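Local coordinates for protein HcgB (Methanococcus maripaludis, PDB 5D5P) that probably transfers guanylyl groups as a guanylyltransferase in biosynthesis of the iron-guanylylpyridinol cofactor of [Fe]-hydrogenase, at residues 35-40 / 95-100. Residues are numbered along the deposited sequence; the frame is centred on the assembly and turned at random. Where two conformers were deposited one is given.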
ATOM      1  N   LYS A  35      17.370   8.763   7.164  1.00 25.89           N
ATOM      2  CA  LYS A  35      18.407   8.872   8.196  1.00 31.04           C
ATOM      3  C   LYS A  35      18.701  10.325   8.571  1.00 33.35           C
ATOM      4  O   LYS A  35      19.140  10.594   9.681  1.00 34.58           O
ATOM      5  CB  LYS A  35      19.674   8.148   7.747  1.00 34.87           C
ATOM      6  CG  LYS A  35      19.492   6.637   7.674  1.00 38.20           C
ATOM      7  CD  LYS A  35      20.728   5.956   7.108  1.00 44.48           C
ATOM      8  CE  LYS A  35      20.662   4.440   7.239  1.00 48.97           C
ATOM      9  NZ  LYS A  35      21.652   3.754   6.338  1.00 51.00           N
ATOM     10  N   SER A  36      18.453  11.260   7.652  1.00 33.76           N
ATOM     11  CA  SER A  36      18.810  12.652   7.911  0.66 34.82           C
ATOM     12  C   SER A  36      17.653  13.443   8.514  1.00 32.37           C
ATOM     13  O   SER A  36      17.808  14.624   8.826  1.00 37.09           O
ATOM     14  CB  SER A  36      19.294  13.338   6.633  0.66 35.85           C
ATOM     15  OG  SER A  36      18.209  13.647   5.776  0.66 32.54           O
ATOM     16  N   ALA A  37      16.508  12.793   8.684  1.00 31.95           N
ATOM     17  CA  ALA A  37      15.341  13.468   9.234  1.00 30.18           C
ATOM     18  C   ALA A  37      15.638  14.056  10.613  1.00 33.95           C
ATOM     19  O   ALA A  37      16.206  13.366  11.474  1.00 32.83           O
ATOM     20  CB  ALA A  37      14.164  12.493   9.302  1.00 25.98           C
ATOM     21  N   LYS A  38      15.256  15.317  10.819  1.00 32.01           N
ATOM     22  CA  LYS A  38      15.494  15.983  12.099  1.00 36.39           C
ATOM     23  C   LYS A  38      14.251  16.046  12.962  1.00 37.02           C
ATOM     24  O   LYS A  38      14.349  16.176  14.182  1.00 37.16           O
ATOM     25  CB  LYS A  38      16.075  17.378  11.886  1.00 40.47           C
ATOM     26  CG  LYS A  38      17.346  17.306  11.072  1.00 46.10           C
ATOM     27  CD  LYS A  38      18.314  16.313  11.705  1.00 51.87           C
ATOM     28  CE  LYS A  38      19.636  16.230  10.947  1.00 57.41           C
ATOM     29  NZ  LYS A  38      20.605  15.349  11.651  1.00 62.58           N
ATOM     30  N   ASN A  39      13.086  15.983  12.320  1.00 33.79           N
ATOM     31  CA  ASN A  39      11.831  16.042  13.039  1.00 33.65           C
ATOM     32  C   ASN A  39      10.913  15.013  12.417  1.00 32.43           C
ATOM     33  O   ASN A  39      10.528  15.108  11.241  1.00 32.63           O
ATOM     34  CB  ASN A  39      11.236  17.449  12.973  1.00 38.97           C
ATOM     35  CG  ASN A  39      12.008  18.433  13.807  1.00 45.59           C
ATOM     36  OD1 ASN A  39      11.931  18.417  15.033  1.00 47.69           O
ATOM     37  ND2 ASN A  39      12.767  19.298  13.149  1.00 49.65           N
ATOM     38  N   VAL A  40      10.551  14.024  13.226  1.00 25.02           N
ATOM     39  CA  VAL A  40       9.745  12.914  12.747  1.00 24.57           C
ATOM     40  C   VAL A  40       8.417  12.944  13.449  1.00 25.62           C
ATOM     41  O   VAL A  40       8.382  13.023  14.666  1.00 25.79           O
ATOM     42  CB  VAL A  40      10.446  11.565  13.018  1.00 27.22           C
ATOM     43  CG1 VAL A  40       9.570  10.401  12.585  1.00 25.09           C
ATOM     44  CG2 VAL A  40      11.804  11.502  12.299  1.00 31.16           C
ATOM     45  N   ALA A  95       7.187  18.494   9.883  1.00 34.07           N
ATOM     46  CA  ALA A  95       7.954  17.250  10.020  1.00 31.40           C
ATOM     47  C   ALA A  95       8.749  16.974   8.748  1.00 31.01           C
ATOM     48  O   ALA A  95       8.272  17.276   7.651  1.00 30.57           O
ATOM     49  CB  ALA A  95       7.016  16.077  10.327  1.00 26.87           C
ATOM     50  N   ASP A  96       9.951  16.409   8.902  1.00 28.85           N
ATOM     51  CA  ASP A  96      10.811  15.972   7.791  1.00 31.38           C
ATOM     52  C   ASP A  96      10.430  14.581   7.316  1.00 28.87           C
ATOM     53  O   ASP A  96      10.717  14.170   6.182  1.00 30.73           O
ATOM     54  CB  ASP A  96      12.283  15.900   8.211  1.00 37.39           C
ATOM     55  CG  ASP A  96      12.825  17.218   8.650  1.00 48.43           C
ATOM     56  OD1 ASP A  96      12.410  18.245   8.073  1.00 53.82           O
ATOM     57  OD2 ASP A  96      13.686  17.221   9.554  1.00 48.94           O
ATOM     58  N   LEU A  97       9.824  13.838   8.224  1.00 23.68           N
ATOM     59  CA  LEU A  97       9.498  12.439   7.968  1.00 22.98           C
ATOM     60  C   LEU A  97       8.214  12.128   8.721  1.00 18.69           C
ATOM     61  O   LEU A  97       8.061  12.553   9.863  1.00 21.95           O
ATOM     62  CB  LEU A  97      10.651  11.529   8.430  1.00 25.20           C
ATOM     63  CG  LEU A  97      10.721  10.134   7.801  1.00 24.78           C
ATOM     64  CD1 LEU A  97      11.141  10.208   6.313  1.00 24.38           C
ATOM     65  CD2 LEU A  97      11.640   9.218   8.614  1.00 24.88           C
ATOM     66  N   ILE A  98       7.300  11.420   8.071  1.00 17.89           N
ATOM     67  CA  ILE A  98       6.023  11.063   8.679  1.00 19.42           C
ATOM     68  C   ILE A  98       5.872   9.544   8.637  1.00 20.02           C
ATOM     69  O   ILE A  98       6.047   8.923   7.596  1.00 22.21           O
ATOM     70  CB  ILE A  98       4.825  11.703   7.942  1.00 21.85           C
ATOM     71  CG1 ILE A  98       4.797  13.214   8.165  1.00 24.35           C
ATOM     72  CG2 ILE A  98       3.484  11.108   8.445  1.00 21.64           C
ATOM     73  CD1 ILE A  98       5.819  13.990   7.324  1.00 25.37           C
ATOM     74  N   ILE A  99       5.562   8.953   9.784  1.00 19.57           N
ATOM     75  CA  ILE A  99       5.246   7.531   9.803  1.00 19.35           C
ATOM     76  C   ILE A  99       3.790   7.387  10.136  1.00 20.30           C
ATOM     77  O   ILE A  99       3.325   7.945  11.131  1.00 20.55           O
ATOM     78  CB  ILE A  99       6.104   6.754  10.815  1.00 24.90           C
ATOM     79  CG1 ILE A  99       7.570   6.949  10.446  1.00 29.98           C
ATOM     80  CG2 ILE A  99       5.679   5.256  10.785  1.00 19.88           C
ATOM     81  CD1 ILE A  99       8.478   6.494  11.476  1.00 38.90           C
ATOM     82  N   THR A 100       3.054   6.727   9.254  1.00 17.20           N
ATOM     83  CA  THR A 100       1.611   6.613   9.435  1.00 22.10           C
ATOM     84  C   THR A 100       1.167   5.183   9.321  1.00 21.92           C
ATOM     85  O   THR A 100       1.783   4.385   8.625  1.00 19.52           O
ATOM     86  CB  THR A 100       0.854   7.473   8.379  1.00 23.82           C
ATOM     87  OG1 THR A 100      -0.550   7.317   8.566  1.00 23.38           O
ATOM     88  CG2 THR A 100       1.220   7.032   6.948  1.00 24.25           C
TER
HETATM   89  O   HOH W   1      11.431  20.017  10.253  1.00 55.29           O
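Val40 and Leu97 pair where two parallel neighbours in the mixed sheet of HcgB, strands 39-43 and 97-103, begin. The carboxylate of Asp96, just before strand 97-103, bridges to the backbone N-H groups of Lys38 and Asn39. Its OD2 takes both. Lys38 N lies 2.8 Å from Asp96 OD2 and meets the anti lone pair. Asn39 N comes to Asp96 OD2 at 3.1 Å, from above the carboxylate plane and 46° out of it. With CG beside its own backbone N (chi1 -61°), Asp96 brings OD2 to this pair. The other oxygen, OD1, shares a water with Asn39 ND2. In return, Asn39 O accepts Asp96 N at 2.7 Å, in the carbonyl plane, and a weak bond from Leu97 N. Without the carboxylate, as with an alanine at Asp96, the N-H groups of Lys38 and Asn39 would probably lose this acceptor, and the loop leading into strand 39-43 could shift. The side chains of Ala37, Val40 and Leu97 add an apolar part. Ala37 CB sits 3.7 Å from Leu97 CB, and Val40 CG2 touches Leu97 CB at 4.0 Å from alongside. Val40 has CG1 anti to its backbone N (chi1 177°), and this methyl approaches Ile99 CD1 at 4.2 Å. Val40 CA also makes a CA-H...O contact of 3.4 Å with Leu97 O. Asn39 OD1 accepts a hydrogen bond from Asn64 ND2 at the start of strand 64-67, the parallel neighbour of strand 39-43 on its other side. Ile99 packs on Val53 and Ile57 of helix 47-57, while Ile98 meets Ala89 and Val90 of helix 81-92.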